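Local coordinates for putative capsid protein of prophage (Escherichia coli CFT073, PDB 3BQW) that probably forms the shell of a phage head as a major capsid protein encoded by a prophage, at residues E55-S60 and K290-Y295; P84-P89 and E152-E157; W138-A143 and P335-A340; T146-I151 and R158-W163; A200-N205 and I342-T347. All blocks are in the same frame, centred on the assembly; numbering follows the deposited sequence.

Contact 1 of 5, residues E55-S60 and K290-Y295; sequences EEVTMS and KGLVAY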
# COMPACT_ATOMS: atom_id res chain seq x y z
N GLU A 55 -7.16 4.81 -20.71
CA GLU A 55 -7.56 6.21 -20.61
C GLU A 55 -8.24 6.55 -19.29
O GLU A 55 -8.30 7.72 -18.91
CB GLU A 55 -8.54 6.56 -21.73
CG GLU A 55 -7.98 6.46 -23.15
CD GLU A 55 -9.04 6.83 -24.19
OE1 GLU A 55 -10.09 7.39 -23.78
OE2 GLU A 55 -8.83 6.53 -25.39
N GLU A 56 -8.76 5.53 -18.60
CA GLU A 56 -9.64 5.73 -17.44
C GLU A 56 -8.94 5.94 -16.09
O GLU A 56 -9.60 6.07 -15.07
CB GLU A 56 -10.71 4.61 -17.34
CG GLU A 56 -10.17 3.14 -17.32
CD GLU A 56 -9.84 2.62 -15.91
OE1 GLU A 56 -10.60 2.91 -14.96
OE2 GLU A 56 -8.81 1.89 -15.77
N VAL A 57 -7.61 5.99 -16.08
CA VAL A 57 -6.91 6.40 -14.87
C VAL A 57 -6.46 7.88 -14.95
O VAL A 57 -6.53 8.50 -16.00
CB VAL A 57 -5.77 5.44 -14.52
CG1 VAL A 57 -6.24 3.99 -14.68
CG2 VAL A 57 -4.53 5.71 -15.34
N THR A 58 -6.07 8.43 -13.80
CA THR A 58 -5.71 9.86 -13.69
C THR A 58 -4.39 10.13 -14.42
O THR A 58 -3.41 9.40 -14.25
CB THR A 58 -5.58 10.27 -12.20
OG1 THR A 58 -6.79 9.93 -11.53
CG2 THR A 58 -5.34 11.73 -12.03
N MET A 59 -4.35 11.19 -15.22
CA MET A 59 -3.17 11.38 -16.07
C MET A 59 -2.38 12.66 -15.80
O MET A 59 -1.42 12.95 -16.50
CB MET A 59 -3.55 11.24 -17.54
CG MET A 59 -3.64 9.77 -17.95
SD MET A 59 -4.14 9.65 -19.63
CE MET A 59 -3.03 8.40 -20.24
N SER A 60 -2.78 13.38 -14.76
CA SER A 60 -1.93 14.42 -14.22
C SER A 60 -2.18 14.59 -12.74
O SER A 60 -3.19 14.14 -12.20
CB SER A 60 -2.14 15.74 -14.97
OG SER A 60 -3.43 16.26 -14.78
N LYS A 290 -10.51 1.14 -10.12
CA LYS A 290 -9.17 0.55 -9.99
C LYS A 290 -8.16 1.32 -10.79
O LYS A 290 -8.27 1.39 -12.00
CB LYS A 290 -9.12 -0.89 -10.49
CG LYS A 290 -10.06 -1.85 -9.80
CD LYS A 290 -10.41 -2.91 -10.81
CE LYS A 290 -11.10 -4.07 -10.20
NZ LYS A 290 -11.89 -4.77 -11.25
N GLY A 291 -7.17 1.87 -10.10
CA GLY A 291 -6.01 2.49 -10.72
C GLY A 291 -4.83 1.55 -10.66
O GLY A 291 -4.97 0.34 -10.80
N LEU A 292 -3.64 2.11 -10.48
CA LEU A 292 -2.43 1.29 -10.61
C LEU A 292 -1.33 1.73 -9.68
O LEU A 292 -1.41 2.76 -9.03
CB LEU A 292 -1.91 1.31 -12.06
CG LEU A 292 -1.35 2.66 -12.55
CD1 LEU A 292 -0.31 2.50 -13.60
CD2 LEU A 292 -2.48 3.52 -13.06
N VAL A 293 -0.30 0.88 -9.58
CA VAL A 293 0.98 1.30 -9.03
C VAL A 293 1.88 1.41 -10.24
O VAL A 293 2.07 0.45 -10.99
CB VAL A 293 1.54 0.36 -7.91
CG1 VAL A 293 2.89 0.89 -7.38
CG2 VAL A 293 0.55 0.25 -6.75
N ALA A 294 2.38 2.62 -10.45
CA ALA A 294 3.28 2.92 -11.54
C ALA A 294 4.69 2.80 -11.01
O ALA A 294 5.00 3.26 -9.91
CB ALA A 294 3.02 4.33 -12.09
N TYR A 295 5.56 2.18 -11.79
CA TYR A 295 6.97 2.00 -11.40
C TYR A 295 7.88 2.76 -12.37
O TYR A 295 7.83 2.54 -13.58
CB TYR A 295 7.33 0.52 -11.39
CG TYR A 295 6.62 -0.24 -10.29
CD1 TYR A 295 7.26 -0.53 -9.09
CD2 TYR A 295 5.28 -0.65 -10.45
CE1 TYR A 295 6.58 -1.22 -8.05
CE2 TYR A 295 4.63 -1.34 -9.46
CZ TYR A 295 5.27 -1.62 -8.25
OH TYR A 295 4.59 -2.30 -7.26

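Contact 2 of 5, residues P84-P89 and E152-E157; sequences PGYMKP and EGEGIE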
# COMPACT_ATOMS: atom_id res chain seq x y z
N PRO A 84 8.91 9.43 -9.09
CA PRO A 84 8.65 8.54 -7.95
C PRO A 84 9.72 8.58 -6.85
O PRO A 84 10.85 8.96 -7.10
CB PRO A 84 8.59 7.17 -8.61
CG PRO A 84 9.55 7.29 -9.76
CD PRO A 84 9.31 8.68 -10.30
N GLY A 85 9.34 8.21 -5.64
CA GLY A 85 10.29 8.02 -4.56
C GLY A 85 11.09 6.75 -4.82
O GLY A 85 10.53 5.67 -4.85
N TYR A 86 12.39 6.89 -5.04
CA TYR A 86 13.24 5.76 -5.31
C TYR A 86 13.64 5.09 -4.02
O TYR A 86 14.09 5.74 -3.07
CB TYR A 86 14.49 6.20 -6.07
CG TYR A 86 15.18 5.07 -6.78
CD1 TYR A 86 14.80 4.73 -8.07
CD2 TYR A 86 16.23 4.37 -6.18
CE1 TYR A 86 15.43 3.72 -8.74
CE2 TYR A 86 16.87 3.34 -6.84
CZ TYR A 86 16.47 3.02 -8.13
OH TYR A 86 17.09 2.02 -8.86
N MET A 87 13.46 3.77 -3.99
CA MET A 87 13.75 2.95 -2.83
C MET A 87 14.82 1.91 -3.16
O MET A 87 14.85 1.33 -4.28
CB MET A 87 12.47 2.24 -2.36
CG MET A 87 11.27 3.12 -2.05
SD MET A 87 9.84 2.13 -1.42
CE MET A 87 10.51 1.88 0.18
N LYS A 88 15.70 1.66 -2.19
CA LYS A 88 16.70 0.60 -2.30
C LYS A 88 17.18 0.09 -0.93
O LYS A 88 18.36 0.11 -0.63
CB LYS A 88 17.86 1.02 -3.20
CG LYS A 88 18.56 2.31 -2.83
CD LYS A 88 19.68 2.53 -3.83
CE LYS A 88 20.48 3.79 -3.57
NZ LYS A 88 21.08 3.81 -2.21
N PRO A 89 16.24 -0.44 -0.12
CA PRO A 89 16.63 -0.98 1.16
C PRO A 89 17.57 -2.15 0.99
O PRO A 89 17.43 -2.95 0.04
CB PRO A 89 15.29 -1.44 1.75
CG PRO A 89 14.41 -1.66 0.61
CD PRO A 89 14.80 -0.60 -0.36
N GLU A 152 9.43 11.40 -1.25
CA GLU A 152 10.85 11.53 -0.94
C GLU A 152 11.61 10.33 -1.55
O GLU A 152 11.04 9.25 -1.74
CB GLU A 152 11.11 11.54 0.57
CG GLU A 152 9.88 11.72 1.46
CD GLU A 152 10.22 11.78 2.95
OE1 GLU A 152 11.39 11.49 3.31
OE2 GLU A 152 9.32 12.16 3.75
N GLY A 153 12.89 10.51 -1.81
CA GLY A 153 13.69 9.41 -2.33
C GLY A 153 15.10 9.77 -2.72
O GLY A 153 15.52 10.93 -2.61
N GLU A 154 15.84 8.77 -3.18
CA GLU A 154 17.22 8.94 -3.61
C GLU A 154 17.24 9.92 -4.78
O GLU A 154 16.52 9.72 -5.78
CB GLU A 154 17.85 7.58 -4.04
CG GLU A 154 17.58 6.37 -3.09
CD GLU A 154 18.29 6.48 -1.73
OE1 GLU A 154 19.42 7.05 -1.69
OE2 GLU A 154 17.71 5.98 -0.72
N GLY A 155 18.03 10.98 -4.65
CA GLY A 155 18.28 11.89 -5.77
C GLY A 155 17.22 12.92 -6.11
O GLY A 155 17.38 13.67 -7.07
N ILE A 156 16.13 12.98 -5.34
CA ILE A 156 15.16 14.06 -5.54
C ILE A 156 15.00 14.85 -4.26
O ILE A 156 15.40 14.41 -3.19
CB ILE A 156 13.77 13.55 -6.00
CG1 ILE A 156 13.03 12.79 -4.88
CG2 ILE A 156 13.94 12.72 -7.26
CD1 ILE A 156 11.62 12.33 -5.26
N GLU A 157 14.42 16.03 -4.41
CA GLU A 157 13.97 16.80 -3.27
C GLU A 157 12.49 16.50 -2.96
O GLU A 157 11.66 16.37 -3.86
CB GLU A 157 14.18 18.29 -3.50
CG GLU A 157 15.57 18.77 -3.06
CD GLU A 157 15.68 20.29 -3.09
OE1 GLU A 157 15.18 20.88 -4.08
OE2 GLU A 157 16.24 20.88 -2.13
O HOH W 1 13.70 9.50 -5.69
O HOH W 2 15.78 3.38 0.06

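Contact 3 of 5, residues W138-A143 and P335-A340; sequences WLAVNA and PQPVPA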
# COMPACT_ATOMS: atom_id res chain seq x y z
N TRP A 138 0.99 2.88 2.26
CA TRP A 138 0.98 4.16 2.94
C TRP A 138 0.61 5.26 1.96
O TRP A 138 -0.27 6.06 2.22
CB TRP A 138 2.35 4.43 3.57
CG TRP A 138 2.46 5.72 4.27
CD1 TRP A 138 1.85 6.08 5.45
CD2 TRP A 138 3.24 6.86 3.86
NE1 TRP A 138 2.19 7.36 5.78
CE2 TRP A 138 3.05 7.86 4.83
CE3 TRP A 138 4.08 7.12 2.77
CZ2 TRP A 138 3.68 9.12 4.74
CZ3 TRP A 138 4.72 8.35 2.68
CH2 TRP A 138 4.50 9.35 3.65
N LEU A 139 1.28 5.27 0.81
CA LEU A 139 0.97 6.19 -0.25
C LEU A 139 -0.47 6.02 -0.74
O LEU A 139 -1.14 7.00 -0.96
CB LEU A 139 1.96 6.03 -1.41
CG LEU A 139 3.37 6.58 -1.17
CD1 LEU A 139 4.32 6.18 -2.32
CD2 LEU A 139 3.35 8.06 -0.97
N ALA A 140 -0.94 4.78 -0.91
CA ALA A 140 -2.31 4.49 -1.35
C ALA A 140 -3.40 5.01 -0.38
O ALA A 140 -4.36 5.69 -0.80
CB ALA A 140 -2.48 2.97 -1.57
N VAL A 141 -3.23 4.71 0.90
CA VAL A 141 -4.18 5.13 1.89
C VAL A 141 -4.18 6.66 2.02
O VAL A 141 -5.23 7.27 2.13
CB VAL A 141 -3.93 4.50 3.28
CG1 VAL A 141 -4.93 5.07 4.31
CG2 VAL A 141 -4.04 2.97 3.21
N ASN A 142 -3.01 7.27 2.01
CA ASN A 142 -2.94 8.73 2.03
C ASN A 142 -3.63 9.38 0.82
O ASN A 142 -4.32 10.37 0.97
CB ASN A 142 -1.49 9.18 2.14
CG ASN A 142 -0.88 8.90 3.52
OD1 ASN A 142 -1.50 8.28 4.37
ND2 ASN A 142 0.35 9.33 3.73
N ALA A 143 -3.45 8.83 -0.36
CA ALA A 143 -4.08 9.37 -1.55
C ALA A 143 -5.61 9.32 -1.43
O ALA A 143 -6.28 10.31 -1.65
CB ALA A 143 -3.62 8.63 -2.80
N PRO A 335 8.06 2.84 -6.96
CA PRO A 335 6.60 2.78 -7.08
C PRO A 335 5.89 4.07 -6.71
O PRO A 335 6.33 4.81 -5.81
CB PRO A 335 6.22 1.69 -6.09
CG PRO A 335 7.24 1.84 -4.99
CD PRO A 335 8.51 2.26 -5.67
N GLN A 336 4.77 4.31 -7.39
CA GLN A 336 3.85 5.41 -7.08
C GLN A 336 2.42 4.98 -7.45
O GLN A 336 2.16 4.67 -8.61
CB GLN A 336 4.20 6.63 -7.93
CG GLN A 336 3.27 7.84 -7.72
CD GLN A 336 3.18 8.27 -6.27
OE1 GLN A 336 4.20 8.43 -5.60
NE2 GLN A 336 1.94 8.45 -5.77
N PRO A 337 1.52 4.91 -6.45
CA PRO A 337 0.10 4.68 -6.74
C PRO A 337 -0.53 5.82 -7.55
O PRO A 337 -0.26 6.99 -7.31
CB PRO A 337 -0.54 4.56 -5.35
CG PRO A 337 0.54 4.45 -4.41
CD PRO A 337 1.79 4.94 -5.01
N VAL A 338 -1.32 5.44 -8.55
CA VAL A 338 -2.03 6.39 -9.38
C VAL A 338 -3.49 5.96 -9.39
O VAL A 338 -3.78 4.85 -9.83
CB VAL A 338 -1.48 6.42 -10.82
CG1 VAL A 338 -2.27 7.41 -11.65
CG2 VAL A 338 0.02 6.77 -10.82
N PRO A 339 -4.39 6.83 -8.91
CA PRO A 339 -5.79 6.42 -8.80
C PRO A 339 -6.48 6.47 -10.13
O PRO A 339 -6.02 7.15 -11.04
CB PRO A 339 -6.38 7.46 -7.84
CG PRO A 339 -5.61 8.70 -8.14
CD PRO A 339 -4.18 8.22 -8.43
N ALA A 340 -7.59 5.74 -10.24
CA ALA A 340 -8.45 5.86 -11.39
C ALA A 340 -9.16 7.19 -11.20
O ALA A 340 -8.76 8.16 -11.81
CB ALA A 340 -9.42 4.68 -11.52

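Contact 4 of 5, residues T146-I151 and R158-W163; sequences TGKNII and RYEIDW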
# COMPACT_ATOMS: atom_id res chain seq x y z
N THR A 146 -6.77 11.65 1.85
CA THR A 146 -6.41 13.08 1.87
C THR A 146 -6.23 13.68 0.48
O THR A 146 -6.04 14.87 0.36
CB THR A 146 -5.07 13.33 2.63
OG1 THR A 146 -3.96 12.81 1.86
CG2 THR A 146 -5.09 12.71 4.04
N GLY A 147 -6.22 12.84 -0.56
CA GLY A 147 -5.87 13.27 -1.91
C GLY A 147 -4.41 13.63 -2.14
O GLY A 147 -4.06 14.09 -3.23
N LYS A 148 -3.56 13.44 -1.14
CA LYS A 148 -2.15 13.86 -1.23
C LYS A 148 -1.12 12.82 -0.78
O LYS A 148 -1.35 12.00 0.10
CB LYS A 148 -1.94 15.13 -0.41
CG LYS A 148 -2.77 16.31 -0.89
CD LYS A 148 -2.93 17.32 0.24
CE LYS A 148 -3.55 18.59 -0.28
NZ LYS A 148 -3.56 19.58 0.82
N ASN A 149 0.04 12.89 -1.43
CA ASN A 149 1.23 12.14 -1.05
C ASN A 149 2.41 13.10 -0.92
O ASN A 149 2.60 14.00 -1.76
CB ASN A 149 1.61 11.11 -2.12
CG ASN A 149 0.65 9.95 -2.20
OD1 ASN A 149 -0.14 9.67 -1.27
ND2 ASN A 149 0.71 9.24 -3.32
N ILE A 150 3.23 12.86 0.11
CA ILE A 150 4.55 13.47 0.20
C ILE A 150 5.59 12.49 -0.32
O ILE A 150 5.73 11.39 0.19
CB ILE A 150 4.89 13.89 1.63
CG1 ILE A 150 4.01 15.09 2.01
CG2 ILE A 150 6.43 14.26 1.76
CD1 ILE A 150 3.83 15.27 3.50
N ILE A 151 6.29 12.89 -1.38
CA ILE A 151 7.23 12.02 -2.07
C ILE A 151 8.67 12.41 -1.68
O ILE A 151 9.06 13.57 -1.77
CB ILE A 151 7.03 12.08 -3.61
CG1 ILE A 151 5.56 11.80 -3.99
CG2 ILE A 151 8.01 11.15 -4.36
CD1 ILE A 151 4.92 10.55 -3.33
N ARG A 158 12.21 16.36 -1.67
CA ARG A 158 10.87 16.12 -1.14
C ARG A 158 9.84 17.08 -1.73
O ARG A 158 10.04 18.28 -1.71
CB ARG A 158 10.94 16.30 0.36
CG ARG A 158 9.83 15.74 1.16
CD ARG A 158 10.37 15.57 2.58
NE ARG A 158 9.34 15.12 3.50
CZ ARG A 158 8.74 15.89 4.40
NH1 ARG A 158 9.03 17.18 4.52
NH2 ARG A 158 7.80 15.35 5.17
N TYR A 159 8.75 16.54 -2.27
CA TYR A 159 7.66 17.36 -2.84
C TYR A 159 6.30 16.69 -2.63
O TYR A 159 6.24 15.53 -2.26
CB TYR A 159 7.90 17.59 -4.33
CG TYR A 159 7.61 16.40 -5.21
CD1 TYR A 159 6.39 16.30 -5.90
CD2 TYR A 159 8.55 15.35 -5.37
CE1 TYR A 159 6.10 15.23 -6.69
CE2 TYR A 159 8.27 14.24 -6.20
CZ TYR A 159 7.03 14.18 -6.84
OH TYR A 159 6.71 13.13 -7.66
N GLU A 160 5.22 17.43 -2.88
CA GLU A 160 3.85 16.94 -2.69
C GLU A 160 3.19 16.67 -4.03
O GLU A 160 3.32 17.45 -4.96
CB GLU A 160 3.00 17.95 -1.89
CG GLU A 160 1.56 17.49 -1.68
CD GLU A 160 0.64 18.59 -1.24
OE1 GLU A 160 0.20 19.39 -2.11
OE2 GLU A 160 0.32 18.63 -0.03
N ILE A 161 2.51 15.53 -4.12
CA ILE A 161 1.56 15.23 -5.18
C ILE A 161 0.18 15.45 -4.60
O ILE A 161 -0.14 14.94 -3.51
CB ILE A 161 1.62 13.75 -5.65
CG1 ILE A 161 2.94 13.46 -6.34
CG2 ILE A 161 0.48 13.45 -6.62
CD1 ILE A 161 3.20 11.93 -6.52
N ASP A 162 -0.64 16.18 -5.34
CA ASP A 162 -2.01 16.42 -4.95
C ASP A 162 -2.95 16.02 -6.09
O ASP A 162 -2.92 16.60 -7.18
CB ASP A 162 -2.19 17.89 -4.58
CG ASP A 162 -3.55 18.21 -4.02
OD1 ASP A 162 -4.36 17.28 -3.79
OD2 ASP A 162 -3.82 19.42 -3.80
N TRP A 163 -3.74 14.99 -5.83
CA TRP A 163 -4.74 14.48 -6.78
C TRP A 163 -6.03 15.31 -6.74
O TRP A 163 -6.94 15.06 -7.52
CB TRP A 163 -5.06 13.03 -6.47
CG TRP A 163 -3.83 12.12 -6.50
CD1 TRP A 163 -3.21 11.54 -5.42
CD2 TRP A 163 -3.07 11.74 -7.65
NE1 TRP A 163 -2.12 10.80 -5.85
CE2 TRP A 163 -2.01 10.90 -7.21
CE3 TRP A 163 -3.17 12.03 -9.03
CZ2 TRP A 163 -1.08 10.34 -8.08
CZ3 TRP A 163 -2.25 11.47 -9.89
CH2 TRP A 163 -1.21 10.63 -9.41
O HOH W 3 -6.53 16.59 -2.51
O HOH W 4 -0.89 20.74 0.97

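Contact 5 of 5, residues A200-N205 and I342-T347; sequences AGCPAN and IRKFVT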
# COMPACT_ATOMS: atom_id res chain seq x y z
N ALA A 200 -19.64 10.78 -2.86
CA ALA A 200 -18.87 10.06 -3.91
C ALA A 200 -19.39 10.35 -5.34
O ALA A 200 -18.67 10.18 -6.33
CB ALA A 200 -18.88 8.56 -3.62
N GLY A 201 -20.65 10.76 -5.43
CA GLY A 201 -21.32 11.01 -6.71
C GLY A 201 -21.71 9.73 -7.46
O GLY A 201 -22.23 9.79 -8.58
N CYS A 202 -21.42 8.58 -6.85
CA CYS A 202 -21.59 7.26 -7.46
C CYS A 202 -21.78 6.24 -6.33
O CYS A 202 -21.57 6.57 -5.17
CB CYS A 202 -20.36 6.89 -8.32
SG CYS A 202 -18.90 6.29 -7.43
N PRO A 203 -22.23 5.02 -6.66
CA PRO A 203 -22.46 4.10 -5.56
C PRO A 203 -21.18 3.68 -4.86
O PRO A 203 -20.16 3.47 -5.51
CB PRO A 203 -23.11 2.89 -6.24
CG PRO A 203 -23.43 3.29 -7.61
CD PRO A 203 -22.57 4.43 -7.96
N ALA A 204 -21.24 3.55 -3.55
CA ALA A 204 -20.18 2.91 -2.80
C ALA A 204 -20.58 1.48 -2.55
O ALA A 204 -21.71 1.20 -2.14
CB ALA A 204 -19.94 3.65 -1.48
N ASN A 205 -19.65 0.55 -2.79
CA ASN A 205 -19.89 -0.87 -2.54
C ASN A 205 -18.93 -1.48 -1.51
O ASN A 205 -18.97 -2.67 -1.25
CB ASN A 205 -19.94 -1.65 -3.87
CG ASN A 205 -18.57 -1.89 -4.49
OD1 ASN A 205 -17.58 -1.31 -4.08
ND2 ASN A 205 -18.53 -2.76 -5.52
N ILE A 342 -10.21 9.80 -8.12
CA ILE A 342 -10.12 10.16 -6.70
C ILE A 342 -11.46 10.67 -6.14
O ILE A 342 -11.70 10.64 -4.93
CB ILE A 342 -8.98 11.22 -6.44
CG1 ILE A 342 -8.43 11.13 -5.01
CG2 ILE A 342 -9.40 12.67 -6.87
CD1 ILE A 342 -7.53 9.88 -4.73
N ARG A 343 -12.34 11.12 -7.03
CA ARG A 343 -13.60 11.71 -6.59
C ARG A 343 -14.59 10.67 -6.04
O ARG A 343 -15.58 11.01 -5.46
CB ARG A 343 -14.24 12.51 -7.73
CG ARG A 343 -13.32 13.59 -8.30
CD ARG A 343 -13.92 14.18 -9.56
NE ARG A 343 -14.02 13.19 -10.62
CZ ARG A 343 -14.63 13.39 -11.79
NH1 ARG A 343 -15.19 14.56 -12.09
NH2 ARG A 343 -14.66 12.41 -12.68
N LYS A 344 -14.28 9.40 -6.25
CA LYS A 344 -15.14 8.30 -5.82
C LYS A 344 -14.76 7.72 -4.46
O LYS A 344 -15.17 6.60 -4.13
CB LYS A 344 -15.09 7.21 -6.89
CG LYS A 344 -15.64 7.65 -8.23
CD LYS A 344 -15.56 6.48 -9.24
CE LYS A 344 -16.30 6.83 -10.56
NZ LYS A 344 -15.58 6.23 -11.71
N PHE A 345 -13.99 8.46 -3.68
CA PHE A 345 -13.61 8.09 -2.31
C PHE A 345 -14.14 9.12 -1.35
O PHE A 345 -13.99 10.32 -1.59
CB PHE A 345 -12.09 8.04 -2.19
CG PHE A 345 -11.46 6.97 -3.03
CD1 PHE A 345 -11.52 5.64 -2.62
CD2 PHE A 345 -10.83 7.28 -4.20
CE1 PHE A 345 -10.95 4.66 -3.36
CE2 PHE A 345 -10.25 6.30 -4.96
CZ PHE A 345 -10.31 4.98 -4.54
N VAL A 346 -14.83 8.67 -0.30
CA VAL A 346 -15.26 9.54 0.77
C VAL A 346 -14.63 9.01 2.07
O VAL A 346 -14.73 7.84 2.38
CB VAL A 346 -16.82 9.56 0.88
CG1 VAL A 346 -17.28 10.38 2.09
CG2 VAL A 346 -17.48 10.07 -0.45
N THR A 347 -13.97 9.89 2.81
CA THR A 347 -13.37 9.52 4.11
C THR A 347 -14.07 10.30 5.26
O THR A 347 -14.27 11.52 5.19
CB THR A 347 -11.85 9.78 4.12
OG1 THR A 347 -11.24 9.03 3.06
CG2 THR A 347 -11.20 9.39 5.47
O HOH W 5 -17.78 5.10 -4.12

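Contact 1 of 5, residues E55-S60 and K290-Y295
Val57 packs against Leu292 where a loop meets the start of strand 292-295, which lies between strands 38-41 and 327-338 of a mixed beta sheet. The family, phage major capsid protein E, belongs to the phage coat clan, so an HK97-like fold is likely. In this chain, the loop before strand 61-67 lies against the start of strand 292-295.

The apolar part carries the contact. Val57 CG2 lies 3.8 Å from Leu292 CD2, and the two side chains cross at about a right angle. Leu292 CG is set between its backbone N and carbonyl carbon (chi1 68°), which swings CD2 round to the valine. The other valine branch, CG1, meets backbone instead, 4.2 Å from Gly291 CA.

The polar part is slight, and the two segments share no hydrogen bond. The loop is tied to the residues that follow the neighbouring strand 327-338: Thr58 pairs by its backbone with Pro339, and its OG1 bonds to the carbonyl oxygens of Pro339 and Ala340. Leu292 bonds to Val338 of the adjacent strand. At the exposed end, Glu56 bends at chi2 (88°), and this leaves its OE2 3.8 Å from Lys290 O, a mere proximity of two acceptors.

Contact 2 of 5, residues P84-P89 and E152-E157
Gly85 and Gly153 bring two loops together backbone to backbone, with their CA atoms 4.3 Å apart. The loop 152-157 is the tip of the hairpin made by strands 148-151 and 159-162. It folds as a type II beta turn from Gly153 to Ile156, with Gly155 at positive phi. The loop 84-89 leads into strand 90-92.

The tight part lies around the glycines. Gly85 CA sits 3.2 Å from Glu152 O, and no side chain stands between them. Next to this, Glu154 N points almost straight at Tyr86 O, but at 3.5 Å the hydrogen bond is weak. A water accepts from Tyr86 N and donates to Glu154 O, so it joins the same two residues a second time. Ile156 CD1 closes this end against Pro84 O.

The looser part is on the solvent side, around Glu154. Its chain bends at chi2 (-69°), with CG at the tyrosine ring and the carboxylate near Lys88. CG comes to the edge of the Tyr86 ring, near the ring plane and 3.9 Å from CD2. The carboxylate is turned 78° from that ring. The tyrosine hydroxyl reaches past the contact to Met299 N. Lys88 crosses the glutamate at about a right angle. Its NZ stays 3.7 Å from Glu154 OE1, a long salt bridge. A second water accepts from Lys88 N and donates weakly to Glu154 OE2.

The polar links are thus mostly weak, long or carried by water. This suggests that close backbone packing does more than the charges to place the hairpin tip.

Contact 3 of 5, residues W138-A143 and P335-A340
This is a buried apolar helix-on-sheet contact close to the centre of the chain, with Leu139 and Ala140 resting on Pro337. Helix 113-146 is the longest in the chain and probably corresponds to the spine helix of the HK97-like capsid fold. Its last turns run over the end of strand 327-338. The axes of helix 138-143 and strand 335-338 approach to 8.1 Å and run in nearly the same direction, 27° apart.

The ring of Pro337 is the main point of support. Its CG lies 3.7 Å from Leu139 CB, and its CD touches Leu139 CD1 at 3.9 Å. The two side chains cross at about a right angle. The same CG also reaches the helix backbone, 3.8 Å from Ala140 N. Ala140 CB stands farther back. Phe36 packs on both Ala140 and Pro337, and Val136, one turn earlier in the helix, also covers the proline.

Gln336 starts out pointing away from the helix. Its chain then bends at chi2 (55°), and the amide end returns to the helix side. OE1 comes within 4.0 Å of Leu139 CD1. The other end of the amide is held by its own strand. Gln336 NE2 donates to Pro337 O at 3.1 Å, in the carbonyl plane and on a lone pair, with the oxygen tilted 20° out of the amide plane.

Contact 4 of 5, residues T146-I151 and R158-W163
A beta hairpin is formed here: strands 148-151 and 159-162 pair antiparallel, with Asn149 opposite Ile161 and Ile151 opposite Tyr159 as the hydrogen-bonded pairs. Each of these pairs makes two backbone bonds; that from Ile151 N to Tyr159 O is 2.8 Å. A further bond from Trp163 N to Gly147 O extends the ladder past the strand ends. Strand 159-162 also pairs with strand 61-67, so strand 148-151 is the outermost of this sheet within the chain.

On the face with Ile151, Tyr159 and Ile161, packing is largely apolar. Ile151 CB sits over the Tyr159 ring in a CH-pi contact, 4.0 Å from the centroid. Tyr159 CG lies between its backbone N and carbonyl carbon (chi1 76°), which lays the ring alongside the isoleucine. Ile151 CG1 presses tightly on Ile161 CD1 at 3.5 Å. Leu139 of helix 113-146 and Gln336 cover Ile151 on this face.

The face with Lys148, Glu160 and Asp162 is mostly charged. Lys148 runs side by side with Asp162, its CG 3.4 Å from OD1. Its NZ stays 4.1 Å from Glu160 OE2, and a water bridges these two atoms. Arg73 makes salt bridges to Glu160 OE1 and Asp162 OD2.

The two acids thus have a direct partner in Arg73 and a more distant one in Lys148. Together these positive charges probably keep both carboxylates ionised.

Contact 5 of 5, residues A200-N205 and I342-T347
Lys344 lies lengthwise along the thiol of Cys202, and Val346 turns inward onto Ala200. The contact joins the loop after helix 190-198 to the beginning of strand 346-349. That strand belongs to a mixed sheet that also holds strands 170-172 and 281-285, and which probably corresponds to the axial domain of the HK97-like capsid fold. Its backbone bonds with Leu284 tie it to strand 281-285.

The lysine meets the cysteine with its methylene chain, not its charge. Cys202 SG is set between its backbone N and carbonyl carbon (chi1 79°), which turns the sulfur to the other segment. It comes 3.6 Å from Lys344 CG and 3.8 Å from Lys344 CD. The amino group continues away, toward Asp341, with which it forms only a long, weak ion pair.

Val346 uses one branch. Its CG2 lies beside its own backbone N and faces the alanine, 3.8 Å from Ala200 CB. The same methyl is closer still to the backbone, 3.3 Å from Ala200 N. The backbones also draw near each other without bonding: Ala200 O and Arg343 O, two acceptors, are 3.3 Å apart.

The polar link is indirect. Pro203 O already accepts from Asn286 ND2. It also takes a hydrogen bond from a water at 3.2 Å, and this water donates to Lys344 O at 3.0 Å.

From the N terminus, contacts 1, 2, 3 and 4 open in turn. Contact 2 closes first, at 152-157, and contact 4 right after it at 158-163; the two cross. Contact 5 opens at 200-205, after 2 and 4 have closed. Contact 1 closes at 290-295, so it encloses both 2 and 4. Contact 3 closes at 335-340; it encloses contact 4 and crosses contacts 1 and 2. Contact 5 crosses contacts 1 and 3 and closes last. Contacts 1 and 3 share the sheet of strands 292-295 and 327-338. Contact 4 packs against contact 3 beside the end of helix 113-146, and contact 2 joins the hairpin tip to the loop before strand 90-92. Ile342 of contact 5 touches Ala143 and Trp163.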